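Long-range contact in uncharacterized SnoaL-like protein (Burkholderia thailandensis E264, PDB 3H3H), which is of unknown function but has the SnoaL-like fold of the NTF2 clan, whose cone-shaped domains commonly enclose a pocket for small molecules: residues B[31-42]-B[112-120]. Residues are numbered along the deposited sequence; the frame is centred on the assembly and turned at random.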
ATOM      1  N   SER B  31     -14.105  12.107   8.768  1.00 11.84           N
ATOM      2  CA  SER B  31     -15.094  12.336   7.727  1.00 14.13           C
ATOM      3  C   SER B  31     -14.749  11.526   6.483  1.00 11.37           C
ATOM      4  O   SER B  31     -15.622  11.243   5.703  1.00 13.22           O
ATOM      5  CB  SER B  31     -15.219  13.816   7.352  1.00 13.87           C
ATOM      6  OG  SER B  31     -14.109  14.264   6.591  1.00 13.31           O
ATOM      7  N   HIS B  32     -13.492  11.119   6.340  1.00 13.18           N
ATOM      8  CA  HIS B  32     -13.072  10.434   5.179  1.00 13.74           C
ATOM      9  C   HIS B  32     -13.321   8.925   5.265  1.00 15.42           C
ATOM     10  O   HIS B  32     -13.058   8.244   4.306  1.00 15.40           O
ATOM     11  CB  HIS B  32     -11.586  10.646   4.960  1.00 15.84           C
ATOM     12  CG  HIS B  32     -11.288  12.066   4.610  1.00 15.57           C
ATOM     13  ND1 HIS B  32     -11.644  12.613   3.387  1.00 15.05           N
ATOM     14  CD2 HIS B  32     -10.847  13.095   5.377  1.00 20.33           C
ATOM     15  CE1 HIS B  32     -11.337  13.901   3.393  1.00 17.87           C
ATOM     16  NE2 HIS B  32     -10.872  14.224   4.589  1.00 16.66           N
ATOM     17  N   TYR B  33     -13.735   8.465   6.436  1.00 12.44           N
ATOM     18  CA  TYR B  33     -13.820   7.019   6.720  1.00 12.75           C
ATOM     19  C   TYR B  33     -15.260   6.574   6.836  1.00 14.47           C
ATOM     20  O   TYR B  33     -16.111   7.303   7.337  1.00 14.26           O
ATOM     21  CB  TYR B  33     -13.062   6.705   8.011  1.00 12.11           C
ATOM     22  CG  TYR B  33     -11.549   6.911   7.932  1.00 11.72           C
ATOM     23  CD1 TYR B  33     -10.983   8.191   8.044  1.00 10.67           C
ATOM     24  CD2 TYR B  33     -10.684   5.863   7.692  1.00 13.81           C
ATOM     25  CE1 TYR B  33      -9.667   8.383   7.956  1.00 13.13           C
ATOM     26  CE2 TYR B  33      -9.349   6.033   7.611  1.00 11.64           C
ATOM     27  CZ  TYR B  33      -8.809   7.307   7.741  1.00 10.85           C
ATOM     28  OH  TYR B  33      -7.454   7.551   7.757  1.00 14.69           O
ATOM     29  N   ALA B  34     -15.503   5.356   6.375  1.00 14.12           N
ATOM     30  CA  ALA B  34     -16.773   4.695   6.497  1.00 13.35           C
ATOM     31  C   ALA B  34     -16.997   4.173   7.930  1.00 12.88           C
ATOM     32  O   ALA B  34     -16.051   3.942   8.664  1.00 13.01           O
ATOM     33  CB  ALA B  34     -16.838   3.522   5.517  1.00 15.17           C
ATOM     34  N   ASP B  35     -18.259   4.060   8.327  1.00 13.54           N
ATOM     35  CA  ASP B  35     -18.556   3.404   9.578  1.00 15.04           C
ATOM     36  C   ASP B  35     -17.957   2.001   9.551  1.00 14.40           C
ATOM     37  O   ASP B  35     -18.021   1.287   8.544  1.00 14.52           O
ATOM     38  CB  ASP B  35     -20.065   3.313   9.796  1.00 13.53           C
ATOM     39  CG  ASP B  35     -20.710   4.687  10.015  1.00 15.57           C
ATOM     40  OD1 ASP B  35     -20.078   5.579  10.556  1.00 20.03           O
ATOM     41  OD2 ASP B  35     -21.892   4.833   9.667  1.00 28.56           O
ATOM     42  N   GLY B  36     -17.386   1.611  10.687  1.00 12.90           N
ATOM     43  CA  GLY B  36     -16.830   0.319  10.831  1.00 12.47           C
ATOM     44  C   GLY B  36     -15.583   0.047  10.036  1.00 11.97           C
ATOM     45  O   GLY B  36     -15.220  -1.099   9.836  1.00 15.01           O
ATOM     46  N   PHE B  37     -14.892   1.089   9.613  1.00 10.33           N
ATOM     47  CA  PHE B  37     -13.650   0.864   8.864  1.00 11.17           C
ATOM     48  C   PHE B  37     -12.609   0.096   9.653  1.00 12.12           C
ATOM     49  O   PHE B  37     -12.498   0.200  10.901  1.00 14.14           O
ATOM     50  CB  PHE B  37     -13.055   2.190   8.369  1.00 11.70           C
ATOM     51  CG  PHE B  37     -12.322   2.977   9.400  1.00 11.73           C
ATOM     52  CD1 PHE B  37     -13.011   3.853  10.254  1.00 14.26           C
ATOM     53  CD2 PHE B  37     -10.951   2.958   9.460  1.00 14.54           C
ATOM     54  CE1 PHE B  37     -12.324   4.600  11.179  1.00 15.44           C
ATOM     55  CE2 PHE B  37     -10.275   3.698  10.404  1.00 12.90           C
ATOM     56  CZ  PHE B  37     -10.963   4.536  11.242  1.00 15.95           C
ATOM     57  N   GLU B  38     -11.827  -0.680   8.914  0.50 12.50           N
ATOM     58  CA  GLU B  38     -10.781  -1.479   9.499  0.50 14.41           C
ATOM     59  C   GLU B  38      -9.491  -0.726   9.387  0.50 12.96           C
ATOM     60  O   GLU B  38      -9.175  -0.203   8.317  0.50 15.29           O
ATOM     61  CB  GLU B  38     -10.632  -2.782   8.737  0.50 15.35           C
ATOM     62  CG  GLU B  38     -11.801  -3.707   8.817  0.50 15.98           C
ATOM     63  CD  GLU B  38     -11.545  -4.941   7.969  0.50 22.56           C
ATOM     64  OE1 GLU B  38     -10.733  -5.773   8.404  0.50 27.25           O
ATOM     65  OE2 GLU B  38     -12.116  -5.049   6.857  0.50 18.85           O
HETATM   66  N   MSE B  39      -8.721  -0.744  10.474  1.00 12.87           N
HETATM   67  CA  MSE B  39      -7.405  -0.083  10.553  1.00 14.71           C
HETATM   68  C   MSE B  39      -6.360  -1.099  10.950  1.00 13.00           C
HETATM   69  O   MSE B  39      -6.567  -1.871  11.906  1.00 15.28           O
HETATM   70  CB  MSE B  39      -7.394   1.105  11.536  1.00 13.97           C
HETATM   71  CG  MSE B  39      -6.058   1.911  11.600  1.00 16.06           C
HETATM   72 SE   MSE B  39      -5.748   2.771   9.909  0.75 12.70          SE
HETATM   73  CE  MSE B  39      -3.811   2.738   9.906  1.00 17.73           C
ATOM     74  N   SER B  40      -5.330  -1.260  10.119  1.00 13.28           N
ATOM     75  CA  SER B  40      -4.175  -2.087  10.425  1.00 14.26           C
ATOM     76  C   SER B  40      -2.949  -1.243  10.550  1.00 14.64           C
ATOM     77  O   SER B  40      -2.687  -0.424   9.688  1.00 14.08           O
ATOM     78  CB  SER B  40      -3.979  -3.075   9.304  1.00 16.71           C
ATOM     79  OG  SER B  40      -2.747  -3.694   9.400  1.00 19.72           O
ATOM     80  N   SER B  41      -2.218  -1.391  11.641  1.00 13.90           N
ATOM     81  CA  SER B  41      -0.965  -0.660  11.757  1.00 11.54           C
ATOM     82  C   SER B  41       0.018  -1.354  12.694  1.00 14.58           C
ATOM     83  O   SER B  41      -0.386  -1.872  13.736  1.00 13.96           O
ATOM     84  CB  SER B  41      -1.204   0.714  12.348  1.00 12.90           C
ATOM     85  OG  SER B  41       0.011   1.423  12.506  1.00 13.58           O
ATOM     86  N   PRO B  42       1.308  -1.295  12.382  1.00 13.96           N
ATOM     87  CA  PRO B  42       2.295  -1.771  13.362  1.00 16.20           C
ATOM     88  C   PRO B  42       2.152  -1.038  14.701  1.00 17.17           C
ATOM     89  O   PRO B  42       2.495  -1.595  15.765  1.00 14.65           O
ATOM     90  CB  PRO B  42       3.624  -1.422  12.695  1.00 19.36           C
ATOM     91  CG  PRO B  42       3.258  -1.526  11.219  1.00 15.70           C
ATOM     92  CD  PRO B  42       1.937  -0.912  11.113  1.00 16.21           C
ATOM     93  N   ARG B 112     -15.789   6.499   0.752  1.00 16.42           N
ATOM     94  CA  ARG B 112     -15.103   6.647   2.001  1.00 14.72           C
ATOM     95  C   ARG B 112     -14.263   5.405   2.257  1.00 15.53           C
ATOM     96  O   ARG B 112     -14.444   4.361   1.625  1.00 14.53           O
ATOM     97  CB  ARG B 112     -16.070   6.918   3.131  1.00 17.06           C
ATOM     98  CG  ARG B 112     -16.839   8.161   2.890  1.00 20.36           C
ATOM     99  CD  ARG B 112     -17.238   8.812   4.131  1.00 22.15           C
ATOM    100  NE  ARG B 112     -18.197   8.056   4.893  1.00 22.94           N
ATOM    101  CZ  ARG B 112     -18.663   8.481   6.064  1.00 29.00           C
ATOM    102  NH1 ARG B 112     -19.546   7.747   6.705  1.00 22.26           N
ATOM    103  NH2 ARG B 112     -18.234   9.644   6.598  1.00 25.52           N
ATOM    104  N   VAL B 113     -13.302   5.552   3.158  1.00 13.97           N
ATOM    105  CA  VAL B 113     -12.326   4.523   3.435  1.00 11.63           C
ATOM    106  C   VAL B 113     -12.949   3.435   4.299  1.00 12.82           C
ATOM    107  O   VAL B 113     -13.459   3.707   5.407  1.00 14.55           O
ATOM    108  CB  VAL B 113     -11.107   5.079   4.135  1.00 13.03           C
ATOM    109  CG1 VAL B 113     -10.088   3.912   4.477  1.00 15.10           C
ATOM    110  CG2 VAL B 113     -10.415   6.121   3.290  1.00 12.86           C
ATOM    111  N   VAL B 114     -12.933   2.219   3.778  1.00 12.16           N
ATOM    112  CA  VAL B 114     -13.480   1.076   4.502  1.00 12.12           C
ATOM    113  C   VAL B 114     -12.374   0.269   5.164  1.00 11.39           C
ATOM    114  O   VAL B 114     -12.640  -0.514   6.071  1.00 11.45           O
ATOM    115  CB  VAL B 114     -14.330   0.194   3.580  1.00 10.13           C
ATOM    116  CG1 VAL B 114     -15.547   0.969   3.111  1.00 12.10           C
ATOM    117  CG2 VAL B 114     -13.540  -0.436   2.408  1.00 11.43           C
ATOM    118  N   LYS B 115     -11.134   0.416   4.662  1.00 10.53           N
ATOM    119  CA  LYS B 115     -10.009  -0.339   5.179  1.00 12.15           C
ATOM    120  C   LYS B 115      -8.723   0.468   4.924  1.00 13.86           C
ATOM    121  O   LYS B 115      -8.504   0.915   3.809  1.00 14.48           O
ATOM    122  CB  LYS B 115      -9.872  -1.718   4.538  1.00 15.57           C
ATOM    123  CG  LYS B 115      -8.788  -2.563   5.134  1.00 21.96           C
ATOM    124  CD  LYS B 115      -8.848  -3.979   4.546  1.00 25.32           C
ATOM    125  CE  LYS B 115      -7.897  -4.949   5.220  1.00 39.66           C
ATOM    126  NZ  LYS B 115      -8.425  -6.354   5.228  1.00 48.15           N
ATOM    127  N   ALA B 116      -7.887   0.603   5.922  1.00 13.03           N
ATOM    128  CA  ALA B 116      -6.604   1.298   5.763  1.00 13.09           C
ATOM    129  C   ALA B 116      -5.546   0.483   6.433  1.00 13.73           C
ATOM    130  O   ALA B 116      -5.816  -0.153   7.440  1.00 14.78           O
ATOM    131  CB  ALA B 116      -6.631   2.739   6.307  1.00 13.57           C
ATOM    132  N   LEU B 117      -4.349   0.460   5.814  1.00 12.01           N
ATOM    133  CA  LEU B 117      -3.206  -0.320   6.342  1.00 12.21           C
ATOM    134  C   LEU B 117      -1.997   0.606   6.307  1.00 13.31           C
ATOM    135  O   LEU B 117      -1.672   1.173   5.279  1.00 13.29           O
ATOM    136  CB  LEU B 117      -2.897  -1.505   5.447  1.00 13.44           C
ATOM    137  CG  LEU B 117      -3.995  -2.474   5.120  1.00 23.06           C
ATOM    138  CD1 LEU B 117      -4.911  -1.898   4.005  1.00 20.14           C
ATOM    139  CD2 LEU B 117      -3.308  -3.786   4.670  1.00 27.04           C
ATOM    140  N   ALA B 118      -1.326   0.734   7.451  1.00 10.60           N
ATOM    141  CA  ALA B 118      -0.178   1.575   7.602  1.00 12.95           C
ATOM    142  C   ALA B 118       1.101   0.729   7.428  1.00 12.44           C
ATOM    143  O   ALA B 118       1.159  -0.445   7.844  1.00 14.21           O
ATOM    144  CB  ALA B 118      -0.205   2.231   8.953  1.00 13.77           C
ATOM    145  N   HIS B 119       2.139   1.359   6.888  1.00 11.91           N
ATOM    146  CA  HIS B 119       3.431   0.752   6.695  1.00 11.15           C
ATOM    147  C   HIS B 119       4.446   1.804   7.014  1.00 12.69           C
ATOM    148  O   HIS B 119       4.248   2.985   6.692  1.00 11.38           O
ATOM    149  CB  HIS B 119       3.671   0.350   5.246  1.00 11.52           C
ATOM    150  CG  HIS B 119       2.640  -0.558   4.667  1.00 10.76           C
ATOM    151  ND1 HIS B 119       1.389  -0.115   4.282  1.00 12.57           N
ATOM    152  CD2 HIS B 119       2.705  -1.874   4.340  1.00 14.43           C
ATOM    153  CE1 HIS B 119       0.687  -1.167   3.861  1.00 16.30           C
ATOM    154  NE2 HIS B 119       1.485  -2.232   3.831  1.00 13.44           N
ATOM    155  N   TYR B 120       5.556   1.398   7.639  1.00 10.19           N
ATOM    156  CA  TYR B 120       6.618   2.342   7.995  1.00  9.82           C
ATOM    157  C   TYR B 120       8.008   1.830   7.753  1.00 12.97           C
ATOM    158  O   TYR B 120       8.239   0.619   7.657  1.00 11.37           O
ATOM    159  CB  TYR B 120       6.510   2.608   9.512  1.00 13.08           C
ATOM    160  CG  TYR B 120       5.244   3.262   9.913  1.00 11.02           C
ATOM    161  CD1 TYR B 120       5.074   4.626   9.689  1.00 14.51           C
ATOM    162  CD2 TYR B 120       4.199   2.565  10.490  1.00 12.44           C
ATOM    163  CE1 TYR B 120       3.957   5.241  10.009  1.00 18.45           C
ATOM    164  CE2 TYR B 120       3.031   3.219  10.825  1.00 14.13           C
ATOM    165  CZ  TYR B 120       2.943   4.543  10.593  1.00 18.32           C
ATOM    166  OH  TYR B 120       1.804   5.194  10.907  1.00 17.46           O
TER
HETATM  167  O   HOH W   1     -19.699   8.008   9.643  1.00 22.39           O
HETATM  168  O   HOH W   2     -20.346   4.813   6.489  1.00 25.39           O
HETATM  169  O   HOH W   3     -13.328  -3.105   5.564  1.00 29.28           O
HETATM  170  O   HOH W   4      -0.259  -2.646   8.390  1.00 15.02           O
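Arg112 folds its guanidinium group over the backbone of residues 31-34. One face lies on Tyr33 O, which sits 3.1 Å from CZ, above the centre of the group. NH2 donates to Ser31 O (3.2 Å), close to the guanidinium plane. Two waters link NH1 to Asp35, one through OD1 and one through N. The Tyr33 ring runs alongside Val113, its CD2 3.7 Å from Val113 CB. Tyr33 CD2 also rests over one face of the Phe37 ring, and its OH bonds to Trp17. Further along, parallel strands 37-40 and 115-120 are neighbours in the curved NTF2-type mixed sheet, joined by bonds such as Ala116 N to Glu38 O (2.8 Å). Val114 and Lys115 form a classic beta bulge facing His106. With CG anti to the backbone N (chi1 -176°) and the chain bent beyond it, the selenium of selenomethionine Met39 comes to 3.7 Å from Ala116 CB, on the face toward helix 58-71. The opposite face carries Glu38, Lys115, Ser40 and Leu117; the last two pack on the second subunit. Ser41 OG caps helix 42-48 through Met43 N and meets the Tyr120 ring edge. The Tyr33 carbonyl, bonded by Lys58 NZ and lying under Arg112, probably tempers their like charges.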